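PDB 5UR2: bifunctional protein PutA from Bdellovibrio bacteriovorus, which probably oxidises proline to glutamate in two steps, using a flavin-dependent proline dehydrogenase and an NAD-dependent L-glutamate gamma-semialdehyde dehydrogenase. Local coordinates for residues B[536-541]-B[661-666]; B[636-641]-B[704-709]; B[391-394]-B[399-402]; B[333-338]-B[360-365]. All coordinates share one frame; numbering follows the deposited sequence.

In the fold
The four contacts fall into two pairs on opposite sides of the chain's centre, one in each catalytic half. Contacts 1 and 2 belong to the aldehyde dehydrogenase part, their centres 9 Å apart; they share a sheet through Lys665 N to Val637 O (2.8 Å), and Met539 SD meets Ile705 CG2 at 3.8 Å. Ile638 of contact 2 is about 11 Å, side chain to side chain, from Glu746, a predicted active-site residue. Contacts 3 and 4 lie on the proline dehydrogenase barrel, where Ile393 CD1 packs on Met364 CE; the side chains of Met400 and Tyr334 are about 8 and 6 Å from the modified flavin. About 78 Å separates the centres of contacts 1 and 3.

Contact 1: B[536-541]-B[661-666]; sequences EQAMQA and TVVMKP
Lys665 NZ, two residues along the strand from the Val663 that receives Ala538 and Met539, is gripped by two carbonyl oxygens, Pro666 O at 2.9 Å and Gly696 O. Bends at chi2 and chi3 bring NZ back to Pro666 O, which it meets from above the carbonyl plane with a C=O to N angle of 136°. Within the helix, Gln540 NE2 donates to Glu536 OE2 one turn earlier at 3.2 Å, a nearly straight bond (166°) that meets the oxygen nearly along its C-O axis and lies in the amide plane of Gln540. Across the two segments no hydrogen bond forms; the touching is done by methyls, a thioether and one backbone carbonyl. Strand 661-665 belongs to the Rossmann-type sheet of the aldehyde dehydrogenase fold, flanked in parallel by 623-638 and 691-693, and helix 532-549 lies across one face of it. Val663 makes the contact with segment 536-541; Thr661, also pointing to the helix, packs further along it. Val663 CG1, anti to the backbone N (chi1 -180°), rests on Ala538 CB at 3.8 Å. Its CG2 lies 3.7 Å from Ala538 O, while Met539 SD comes to the same methyl at 4.0 Å, the bent methionine crossing the valine at about a right angle. Val663 also touches Ala542 and Leu694, and Thr661 OG1 is hydrogen-bonded to Ala542 O, one helical turn beyond Ala538.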
loop_
_atom_site.group_PDB
_atom_site.type_symbol
_atom_site.label_atom_id
_atom_site.label_comp_id
_atom_site.label_asym_id
_atom_site.label_seq_id
_atom_site.Cartn_x
_atom_site.Cartn_y
_atom_site.Cartn_z
ATOM N N GLU B 536 -30.019 -17.026 13.997
ATOM C CA GLU B 536 -29.939 -15.986 15.024
ATOM C C GLU B 536 -28.907 -16.355 16.098
ATOM O O GLU B 536 -28.139 -15.505 16.557
ATOM C CB GLU B 536 -31.338 -15.755 15.622
ATOM C CG GLU B 536 -31.426 -14.772 16.783
ATOM C CD GLU B 536 -31.051 -13.346 16.379
ATOM O OE1 GLU B 536 -31.241 -12.963 15.202
ATOM O OE2 GLU B 536 -30.539 -12.608 17.239
ATOM N N GLN B 537 -28.867 -17.624 16.496
ATOM C CA GLN B 537 -27.852 -18.087 17.433
ATOM C C GLN B 537 -26.455 -17.927 16.856
ATOM O O GLN B 537 -25.508 -17.623 17.590
ATOM C CB GLN B 537 -28.118 -19.544 17.822
ATOM C CG GLN B 537 -29.404 -19.749 18.634
ATOM C CD GLN B 537 -29.850 -21.218 18.702
ATOM O OE1 GLN B 537 -29.029 -22.136 18.850
ATOM N NE2 GLN B 537 -31.162 -21.439 18.587
ATOM N N ALA B 538 -26.289 -18.187 15.558
ATOM C CA ALA B 538 -24.982 -17.972 14.946
ATOM C C ALA B 538 -24.596 -16.492 14.987
ATOM O O ALA B 538 -23.467 -16.140 15.345
ATOM C CB ALA B 538 -24.979 -18.510 13.507
ATOM N N MET B 539 -25.531 -15.609 14.639
ATOM C CA MET B 539 -25.246 -14.175 14.678
ATOM C C MET B 539 -24.895 -13.713 16.088
ATOM O O MET B 539 -23.970 -12.910 16.270
ATOM C CB MET B 539 -26.437 -13.387 14.136
ATOM C CG MET B 539 -26.671 -13.582 12.655
ATOM S SD MET B 539 -25.252 -13.075 11.664
ATOM C CE MET B 539 -25.066 -11.373 12.200
ATOM N N GLN B 540 -25.645 -14.184 17.094
ATOM C CA GLN B 540 -25.379 -13.790 18.476
ATOM C C GLN B 540 -24.028 -14.304 18.947
ATOM O O GLN B 540 -23.279 -13.564 19.595
ATOM C CB GLN B 540 -26.492 -14.290 19.414
ATOM C CG GLN B 540 -27.823 -13.492 19.369
ATOM C CD GLN B 540 -27.671 -12.030 19.790
ATOM O OE1 GLN B 540 -26.762 -11.676 20.541
ATOM N NE2 GLN B 540 -28.565 -11.174 19.296
ATOM N N ALA B 541 -23.701 -15.570 18.637
ATOM C CA ALA B 541 -22.406 -16.129 19.038
ATOM C C ALA B 541 -21.238 -15.357 18.414
ATOM O O ALA B 541 -20.230 -15.090 19.084
ATOM C CB ALA B 541 -22.330 -17.610 18.661
ATOM N N THR B 661 -15.294 -11.543 13.306
ATOM C CA THR B 661 -15.846 -12.882 13.482
ATOM C C THR B 661 -16.720 -13.216 12.276
ATOM O O THR B 661 -17.045 -12.348 11.460
ATOM C CB THR B 661 -16.623 -13.009 14.801
ATOM O OG1 THR B 661 -17.711 -12.086 14.829
ATOM C CG2 THR B 661 -15.691 -12.707 15.984
ATOM N N VAL B 662 -17.084 -14.493 12.157
ATOM C CA VAL B 662 -17.595 -15.037 10.902
ATOM C C VAL B 662 -18.781 -15.961 11.149
ATOM O O VAL B 662 -18.755 -16.796 12.056
ATOM C CB VAL B 662 -16.488 -15.815 10.152
ATOM C CG1 VAL B 662 -17.080 -16.538 8.953
ATOM C CG2 VAL B 662 -15.367 -14.880 9.729
ATOM N N VAL B 663 -19.824 -15.812 10.334
ATOM C CA VAL B 663 -20.833 -16.847 10.146
ATOM C C VAL B 663 -20.719 -17.281 8.693
ATOM O O VAL B 663 -20.953 -16.475 7.782
ATOM C CB VAL B 663 -22.249 -16.358 10.452
ATOM C CG1 VAL B 663 -23.240 -17.513 10.232
ATOM C CG2 VAL B 663 -22.334 -15.799 11.870
ATOM N N MET B 664 -20.326 -18.524 8.460
ATOM C CA MET B 664 -20.174 -19.007 7.095
ATOM C C MET B 664 -21.357 -19.905 6.742
ATOM O O MET B 664 -21.732 -20.793 7.517
ATOM C CB MET B 664 -18.840 -19.729 6.890
ATOM C CG MET B 664 -18.600 -20.939 7.779
ATOM S SD MET B 664 -17.154 -21.838 7.172
ATOM C CE MET B 664 -16.540 -22.586 8.659
ATOM N N LYS B 665 -21.963 -19.622 5.586
ATOM C CA LYS B 665 -23.099 -20.336 5.019
ATOM C C LYS B 665 -22.620 -21.002 3.737
ATOM O O LYS B 665 -22.633 -20.383 2.664
ATOM C CB LYS B 665 -24.248 -19.364 4.732
ATOM C CG LYS B 665 -25.636 -19.948 4.908
ATOM C CD LYS B 665 -25.900 -21.116 3.984
ATOM C CE LYS B 665 -26.026 -20.659 2.541
ATOM N NZ LYS B 665 -26.308 -21.788 1.603
ATOM N N PRO B 666 -22.178 -22.248 3.790
ATOM C CA PRO B 666 -21.638 -22.895 2.587
ATOM C C PRO B 666 -22.742 -23.275 1.611
ATOM O O PRO B 666 -23.921 -23.369 1.959
ATOM C CB PRO B 666 -20.949 -24.147 3.146
ATOM C CG PRO B 666 -21.821 -24.499 4.361
ATOM C CD PRO B 666 -22.227 -23.156 4.952
#

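Contact 2: B[636-641]-B[704-709]; sequences AVIAPW and YIVNHK
Ile638 and Val706 make the tight point of this contact, with Ile638 CD1 3.6 Å from Val706 CG2 and the two side chains crossing at about a right angle. Ile638 CG1 stands anti to its carbonyl carbon (chi1 -57°) and the chain then runs on extended, which carries the terminal methyl out to the helix. Two residues back along the strand, Ala636 CB is met by both CG1 and CD1 of Ile705, each at 3.9 Å. Ile705 holds CG1 between its backbone N and carbonyl carbon (chi1 64°), so the ethyl arm lies alongside the alanine methyl instead of touching it end-on. This wider-spaced Ala636 pair is wholly buried, Ile705 being backed by Met539 of helix 532-549, whereas the closest approach falls at Ile638, which is partly exposed. Beyond Ile638 the contact ends: the chain leaves the helix, and Pro640 and Trp641 turn to other partners. Helix 698-707 is the Rossmann crossover that carries the chain from strand 691-693 past strands 661-665 and 623-638 to strand 711-717; Val637, pointing the other way, packs on helix 646-657 across the sheet. Carbonyls at and just beyond the helix end are met elsewhere, Ile705 O by Thr711 OG1, and Val706 O and His708 O by Lys741 NZ. Strand 636-638 likewise bonds to its neighbours in the sheet. No hydrogen bond spans the two segments, so what joins helix to strand here is apolar packing of alanine, isoleucine and valine side chains.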
loop_
_atom_site.group_PDB
_atom_site.type_symbol
_atom_site.label_atom_id
_atom_site.label_comp_id
_atom_site.label_asym_id
_atom_site.label_seq_id
_atom_site.Cartn_x
_atom_site.Cartn_y
_atom_site.Cartn_z
ATOM N N ALA B 636 -20.567 -11.951 7.271
ATOM C CA ALA B 636 -21.341 -13.025 6.665
ATOM C C ALA B 636 -20.601 -13.515 5.429
ATOM O O ALA B 636 -20.275 -12.719 4.549
ATOM C CB ALA B 636 -22.742 -12.542 6.296
ATOM N N VAL B 637 -20.325 -14.817 5.375
ATOM C CA VAL B 637 -19.589 -15.438 4.277
ATOM C C VAL B 637 -20.532 -16.396 3.546
ATOM O O VAL B 637 -20.998 -17.392 4.119
ATOM C CB VAL B 637 -18.337 -16.163 4.789
ATOM C CG1 VAL B 637 -17.720 -17.016 3.686
ATOM C CG2 VAL B 637 -17.327 -15.136 5.312
ATOM N N ILE B 638 -20.810 -16.095 2.287
ATOM C CA ILE B 638 -21.715 -16.881 1.455
ATOM C C ILE B 638 -20.901 -17.356 0.256
ATOM O O ILE B 638 -20.632 -16.591 -0.682
ATOM C CB ILE B 638 -22.954 -16.075 1.050
ATOM C CG1 ILE B 638 -23.647 -15.588 2.324
ATOM C CG2 ILE B 638 -23.928 -16.882 0.161
ATOM C CD1 ILE B 638 -25.037 -15.072 2.089
ATOM N N ALA B 639 -20.496 -18.631 0.291
ATOM C CA ALA B 639 -19.441 -19.143 -0.565
ATOM C C ALA B 639 -20.004 -20.071 -1.633
ATOM O O ALA B 639 -21.048 -20.697 -1.438
ATOM C CB ALA B 639 -18.379 -19.897 0.249
ATOM N N PRO B 640 -19.332 -20.185 -2.763
ATOM C CA PRO B 640 -19.833 -21.051 -3.841
ATOM C C PRO B 640 -19.367 -22.493 -3.686
ATOM O O PRO B 640 -18.664 -22.827 -2.724
ATOM C CB PRO B 640 -19.240 -20.405 -5.096
ATOM C CG PRO B 640 -17.892 -19.940 -4.614
ATOM C CD PRO B 640 -18.112 -19.468 -3.157
ATOM N N TRP B 641 -19.779 -23.359 -4.618
ATOM C CA TRP B 641 -19.402 -24.768 -4.595
ATOM C C TRP B 641 -18.260 -25.111 -5.544
ATOM O O TRP B 641 -17.687 -26.199 -5.416
ATOM C CB TRP B 641 -20.614 -25.654 -4.938
ATOM C CG TRP B 641 -21.349 -25.164 -6.145
ATOM C CD1 TRP B 641 -22.468 -24.368 -6.167
ATOM C CD2 TRP B 641 -20.995 -25.399 -7.519
ATOM N NE1 TRP B 641 -22.841 -24.112 -7.473
ATOM C CE2 TRP B 641 -21.946 -24.721 -8.318
ATOM C CE3 TRP B 641 -19.959 -26.104 -8.150
ATOM C CZ2 TRP B 641 -21.892 -24.732 -9.709
ATOM C CZ3 TRP B 641 -19.907 -26.120 -9.531
ATOM C CH2 TRP B 641 -20.869 -25.435 -10.299
ATOM N N TYR B 704 -30.995 -14.439 5.874
ATOM C CA TYR B 704 -31.119 -13.960 7.250
ATOM C C TYR B 704 -29.826 -13.301 7.724
ATOM O O TYR B 704 -29.863 -12.244 8.364
ATOM C CB TYR B 704 -31.514 -15.118 8.168
ATOM C CG TYR B 704 -31.883 -14.697 9.578
ATOM C CD1 TYR B 704 -30.907 -14.596 10.559
ATOM C CD2 TYR B 704 -33.213 -14.408 9.931
ATOM C CE1 TYR B 704 -31.224 -14.207 11.848
ATOM C CE2 TYR B 704 -33.548 -14.017 11.234
ATOM C CZ TYR B 704 -32.534 -13.926 12.185
ATOM O OH TYR B 704 -32.795 -13.553 13.480
ATOM N N ILE B 705 -28.668 -13.906 7.435
ATOM C CA ILE B 705 -27.437 -13.291 7.925
ATOM C C ILE B 705 -27.052 -12.095 7.055
ATOM O O ILE B 705 -26.423 -11.155 7.544
ATOM C CB ILE B 705 -26.284 -14.310 8.035
ATOM C CG1 ILE B 705 -25.888 -14.876 6.669
ATOM C CG2 ILE B 705 -26.626 -15.426 9.030
ATOM C CD1 ILE B 705 -24.709 -15.854 6.766
ATOM N N VAL B 706 -27.449 -12.083 5.780
ATOM C CA VAL B 706 -27.262 -10.884 4.964
ATOM C C VAL B 706 -28.044 -9.721 5.556
ATOM O O VAL B 706 -27.543 -8.592 5.630
ATOM C CB VAL B 706 -27.663 -11.150 3.499
ATOM C CG1 VAL B 706 -27.952 -9.835 2.760
ATOM C CG2 VAL B 706 -26.560 -11.911 2.772
ATOM N N ASN B 707 -29.277 -9.982 6.005
ATOM C CA ASN B 707 -30.172 -8.927 6.458
ATOM C C ASN B 707 -29.952 -8.508 7.902
ATOM O O ASN B 707 -30.452 -7.453 8.288
ATOM C CB ASN B 707 -31.643 -9.357 6.309
ATOM C CG ASN B 707 -32.091 -9.405 4.853
ATOM O OD1 ASN B 707 -31.601 -8.643 4.021
ATOM N ND2 ASN B 707 -33.086 -10.235 4.562
ATOM N N HIS B 708 -29.217 -9.281 8.698
ATOM C CA HIS B 708 -29.172 -9.043 10.136
ATOM C C HIS B 708 -28.502 -7.710 10.483
ATOM O O HIS B 708 -27.583 -7.252 9.803
ATOM C CB HIS B 708 -28.421 -10.180 10.826
ATOM C CG HIS B 708 -28.689 -10.270 12.292
ATOM N ND1 HIS B 708 -28.049 -9.470 13.212
ATOM C CD2 HIS B 708 -29.535 -11.058 12.999
ATOM C CE1 HIS B 708 -28.494 -9.756 14.424
ATOM N NE2 HIS B 708 -29.395 -10.717 14.323
ATOM N N LYS B 709 -28.944 -7.111 11.594
ATOM C CA LYS B 709 -28.433 -5.803 11.994
ATOM C C LYS B 709 -26.980 -5.856 12.465
ATOM O O LYS B 709 -26.298 -4.831 12.418
ATOM C CB LYS B 709 -29.313 -5.205 13.103
ATOM C CG LYS B 709 -29.246 -5.994 14.404
ATOM C CD LYS B 709 -30.171 -5.448 15.486
ATOM C CE LYS B 709 -30.028 -6.288 16.751
ATOM N NZ LYS B 709 -31.094 -6.011 17.748
#

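Contact 3: B[391-394]-B[399-402]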
loop_
_atom_site.group_PDB
_atom_site.type_symbol
_atom_site.label_atom_id
_atom_site.label_comp_id
_atom_site.label_asym_id
_atom_site.label_seq_id
_atom_site.Cartn_x
_atom_site.Cartn_y
_atom_site.Cartn_z
ATOM N N LYS B 391 34.411 -33.647 -39.027
ATOM C CA LYS B 391 35.317 -34.186 -40.035
ATOM C C LYS B 391 36.558 -34.787 -39.390
ATOM O O LYS B 391 37.027 -35.851 -39.807
ATOM C CB LYS B 391 35.695 -33.082 -41.023
ATOM C CG LYS B 391 36.805 -33.440 -41.991
ATOM C CD LYS B 391 36.303 -34.225 -43.180
ATOM C CE LYS B 391 37.292 -34.129 -44.342
ATOM N NZ LYS B 391 38.701 -34.338 -43.891
ATOM N N THR B 392 37.084 -34.126 -38.352
ATOM C CA THR B 392 38.273 -34.626 -37.664
ATOM C C THR B 392 38.017 -35.989 -37.027
ATOM O O THR B 392 38.839 -36.904 -37.158
ATOM C CB THR B 392 38.734 -33.610 -36.614
ATOM O OG1 THR B 392 39.148 -32.400 -37.261
ATOM C CG2 THR B 392 39.903 -34.159 -35.807
ATOM N N ILE B 393 36.874 -36.147 -36.350
ATOM C CA ILE B 393 36.529 -37.429 -35.732
ATOM C C ILE B 393 36.517 -38.544 -36.767
ATOM O O ILE B 393 36.975 -39.663 -36.502
ATOM C CB ILE B 393 35.166 -37.343 -35.017
ATOM C CG1 ILE B 393 35.169 -36.290 -33.915
ATOM C CG2 ILE B 393 34.791 -38.695 -34.457
ATOM C CD1 ILE B 393 36.110 -36.587 -32.796
ATOM N N VAL B 394 35.963 -38.267 -37.951
ATOM C CA VAL B 394 35.925 -39.270 -39.014
ATOM C C VAL B 394 37.336 -39.598 -39.484
ATOM O O VAL B 394 37.677 -40.769 -39.698
ATOM C CB VAL B 394 35.034 -38.784 -40.174
ATOM C CG1 VAL B 394 35.076 -39.772 -41.335
ATOM C CG2 VAL B 394 33.606 -38.563 -39.701
ATOM N N ARG B 399 33.434 -44.000 -35.839
ATOM C CA ARG B 399 32.116 -44.014 -36.458
ATOM C C ARG B 399 31.309 -42.797 -36.000
ATOM O O ARG B 399 31.087 -42.610 -34.798
ATOM C CB ARG B 399 31.391 -45.307 -36.106
ATOM C CG ARG B 399 30.043 -45.431 -36.778
ATOM C CD ARG B 399 29.532 -46.863 -36.756
ATOM N NE ARG B 399 29.184 -47.311 -35.414
ATOM C CZ ARG B 399 29.969 -48.067 -34.652
ATOM N NH1 ARG B 399 31.154 -48.463 -35.101
ATOM N NH2 ARG B 399 29.558 -48.438 -33.448
ATOM N N MET B 400 30.845 -41.993 -36.959
ATOM C CA MET B 400 30.125 -40.755 -36.691
ATOM C C MET B 400 28.726 -40.856 -37.277
ATOM O O MET B 400 28.561 -41.201 -38.457
ATOM C CB MET B 400 30.855 -39.547 -37.286
ATOM C CG MET B 400 30.035 -38.245 -37.261
ATOM S SD MET B 400 29.693 -37.582 -35.603
ATOM C CE MET B 400 31.392 -37.495 -35.006
ATOM N N ARG B 401 27.725 -40.554 -36.457
ATOM C CA ARG B 401 26.329 -40.589 -36.870
ATOM C C ARG B 401 25.734 -39.197 -36.728
ATOM O O ARG B 401 25.816 -38.593 -35.655
ATOM C CB ARG B 401 25.530 -41.591 -36.033
ATOM C CG ARG B 401 24.072 -41.707 -36.451
ATOM C CD ARG B 401 23.309 -42.783 -35.644
ATOM N NE ARG B 401 24.049 -44.031 -35.570
ATOM C CZ ARG B 401 24.030 -44.968 -36.513
ATOM N NH1 ARG B 401 23.297 -44.796 -37.604
ATOM N NH2 ARG B 401 24.747 -46.074 -36.368
ATOM N N GLU B 402 25.138 -38.691 -37.804
ATOM C CA GLU B 402 24.523 -37.369 -37.797
ATOM C C GLU B 402 23.037 -37.486 -37.505
ATOM O O GLU B 402 22.318 -38.231 -38.183
ATOM C CB GLU B 402 24.712 -36.658 -39.135
ATOM C CG GLU B 402 26.077 -36.055 -39.364
ATOM C CD GLU B 402 26.089 -35.179 -40.599
ATOM O OE1 GLU B 402 25.921 -35.752 -41.697
ATOM O OE2 GLU B 402 26.269 -33.945 -40.480
#
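Met400 bends its thioether over Ile393, its CE lying 3.6 Å from Ile393 CG2 and 3.8 Å from Ile393 CB. The two residues join neighbours in a beta-alpha-beta unit of the proline dehydrogenase TIM barrel: helix 387-395 links strand 379-382 to strand 400-406, the eighth of the barrel, and packs back on the strand it leads into. Met400 CG stands anti to the backbone N (chi1 170°), but turns of 67° and 55° at chi2 and chi3 fold the chain so that the methyl group, not the sulfur, meets the helix. The isoleucine and methionine cross at about a right angle. Ile393 offers its CG2 side to Met400, while its longer arm leads away from the strand. Met381 of the adjoining strand touches both residues within the apolar layer between helix and barrel wall. Arg399 and Arg401, either side of Met400 in sequence, both form salt bridges with Glu378, which lies just before strand 379-382; Arg401 also donates to Phe140 O of strand 138-144. On the root of the methionine, Val394 CG2, anti to its own carbonyl carbon, rests against Met400 CB at 3.8 Å.

Contact 4: B[333-338]-B[360-365]; sequences NYELCA and LAACML
Cys363 SG fits between Ala338 CB, at 3.9 Å, and the rim of the Tyr334 ring, where CE1 is 4.1 Å away. The sulfur lies close to the ring plane, 86° off the normal and 5.4 Å from the centroid, which makes this an edge-on sulfur-aromatic contact. Both torsions serve it: Tyr334 holds CG anti to its backbone N (chi1 -169°), swinging the ring along the side of the helix, while Cys363 SG stands anti to its carbonyl carbon and reaches across. Glu335, like Cys363, keeps its gamma atom anti to the carbonyl carbon and then extends until its carboxylate lies flat over the methyl of Ala362, CD to CB 3.5 Å. The helices, 327-343 and 357-369, are successive outer helices of the TIM barrel joined through strand 349-353; their segments run in the same direction at 23°, axes 10.1 Å apart. Polar ends look elsewhere: Tyr334 OH bonds to Leu301 O, and Glu335 OE1 to Tyr366 OH and, as a salt bridge, to Arg358 NH2. The pairing with Arg358 probably keeps the buried carboxylate ionised, while its flat face packs on the Ala362 methyl.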
loop_
_atom_site.group_PDB
_atom_site.type_symbol
_atom_site.label_atom_id
_atom_site.label_comp_id
_atom_site.label_asym_id
_atom_site.label_seq_id
_atom_site.Cartn_x
_atom_site.Cartn_y
_atom_site.Cartn_z
ATOM N N ASN B 333 29.259 -35.225 -14.785
ATOM C CA ASN B 333 28.340 -36.352 -14.726
ATOM C C ASN B 333 28.320 -37.115 -16.051
ATOM O O ASN B 333 28.195 -38.345 -16.062
ATOM C CB ASN B 333 26.938 -35.852 -14.367
ATOM C CG ASN B 333 25.998 -36.980 -14.059
ATOM O OD1 ASN B 333 26.175 -37.682 -13.056
ATOM N ND2 ASN B 333 25.000 -37.181 -14.907
ATOM N N TYR B 334 28.440 -36.403 -17.179
ATOM C CA TYR B 334 28.528 -37.078 -18.473
ATOM C C TYR B 334 29.706 -38.041 -18.485
ATOM O O TYR B 334 29.566 -39.214 -18.855
ATOM C CB TYR B 334 28.666 -36.054 -19.604
ATOM C CG TYR B 334 28.504 -36.631 -20.999
ATOM C CD1 TYR B 334 29.494 -37.423 -21.579
ATOM C CD2 TYR B 334 27.363 -36.353 -21.746
ATOM C CE1 TYR B 334 29.336 -37.959 -22.864
ATOM C CE2 TYR B 334 27.194 -36.864 -23.013
ATOM C CZ TYR B 334 28.182 -37.668 -23.576
ATOM O OH TYR B 334 27.980 -38.170 -24.840
ATOM N N GLU B 335 30.877 -37.562 -18.065
ATOM C CA GLU B 335 32.056 -38.416 -18.098
ATOM C C GLU B 335 31.909 -39.593 -17.136
ATOM O O GLU B 335 32.293 -40.721 -17.466
ATOM C CB GLU B 335 33.312 -37.578 -17.822
ATOM C CG GLU B 335 33.604 -36.604 -18.967
ATOM C CD GLU B 335 34.898 -35.794 -18.833
ATOM O OE1 GLU B 335 35.791 -36.152 -18.044
ATOM O OE2 GLU B 335 35.013 -34.778 -19.548
ATOM N N LEU B 336 31.312 -39.362 -15.967
ATOM C CA LEU B 336 31.072 -40.454 -15.025
ATOM C C LEU B 336 30.142 -41.505 -15.636
ATOM O O LEU B 336 30.403 -42.710 -15.550
ATOM C CB LEU B 336 30.489 -39.883 -13.723
ATOM C CG LEU B 336 30.059 -40.878 -12.643
ATOM C CD1 LEU B 336 31.314 -41.452 -11.937
ATOM C CD2 LEU B 336 29.103 -40.264 -11.633
ATOM N N CYS B 337 29.037 -41.058 -16.251
ATOM C CA CYS B 337 28.134 -41.987 -16.924
ATOM C C CYS B 337 28.830 -42.722 -18.065
ATOM O O CYS B 337 28.654 -43.939 -18.235
ATOM C CB CYS B 337 26.907 -41.239 -17.450
ATOM S SG CYS B 337 25.791 -40.678 -16.141
ATOM N N ALA B 338 29.615 -41.993 -18.865
ATOM C CA ALA B 338 30.297 -42.606 -19.999
ATOM C C ALA B 338 31.246 -43.712 -19.536
ATOM O O ALA B 338 31.262 -44.809 -20.103
ATOM C CB ALA B 338 31.028 -41.534 -20.809
ATOM N N LEU B 360 34.476 -35.490 -25.878
ATOM C CA LEU B 360 34.858 -36.523 -26.836
ATOM C C LEU B 360 36.214 -37.137 -26.490
ATOM O O LEU B 360 36.384 -38.360 -26.565
ATOM C CB LEU B 360 34.875 -35.938 -28.251
ATOM C CG LEU B 360 33.538 -35.384 -28.771
ATOM C CD1 LEU B 360 33.719 -34.596 -30.066
ATOM C CD2 LEU B 360 32.572 -36.516 -28.991
ATOM N N ALA B 361 37.197 -36.304 -26.131
ATOM C CA ALA B 361 38.538 -36.810 -25.830
ATOM C C ALA B 361 38.541 -37.673 -24.572
ATOM O O ALA B 361 39.265 -38.672 -24.501
ATOM C CB ALA B 361 39.527 -35.650 -25.677
ATOM N N ALA B 362 37.759 -37.294 -23.561
ATOM C CA ALA B 362 37.654 -38.121 -22.361
ATOM C C ALA B 362 37.070 -39.491 -22.694
ATOM O O ALA B 362 37.598 -40.525 -22.274
ATOM C CB ALA B 362 36.800 -37.409 -21.310
ATOM N N CYS B 363 35.998 -39.521 -23.486
ATOM C CA CYS B 363 35.427 -40.800 -23.881
ATOM C C CYS B 363 36.460 -41.665 -24.601
ATOM O O CYS B 363 36.572 -42.867 -24.329
ATOM C CB CYS B 363 34.204 -40.575 -24.759
ATOM S SG CYS B 363 32.778 -39.869 -23.889
ATOM N N MET B 364 37.236 -41.068 -25.506
ATOM C CA MET B 364 38.221 -41.844 -26.253
ATOM C C MET B 364 39.211 -42.507 -25.316
ATOM O O MET B 364 39.543 -43.686 -25.483
ATOM C CB MET B 364 38.973 -40.958 -27.243
ATOM C CG MET B 364 38.153 -40.462 -28.413
ATOM S SD MET B 364 39.091 -39.279 -29.398
ATOM C CE MET B 364 37.872 -38.887 -30.647
ATOM N N LEU B 365 39.705 -41.752 -24.332
ATOM C CA LEU B 365 40.719 -42.272 -23.421
ATOM C C LEU B 365 40.135 -43.341 -22.508
ATOM O O LEU B 365 40.738 -44.408 -22.317
ATOM C CB LEU B 365 41.324 -41.129 -22.597
ATOM C CG LEU B 365 42.674 -40.614 -23.090
ATOM C CD1 LEU B 365 43.744 -41.677 -22.939
ATOM C CD2 LEU B 365 42.553 -40.213 -24.540
#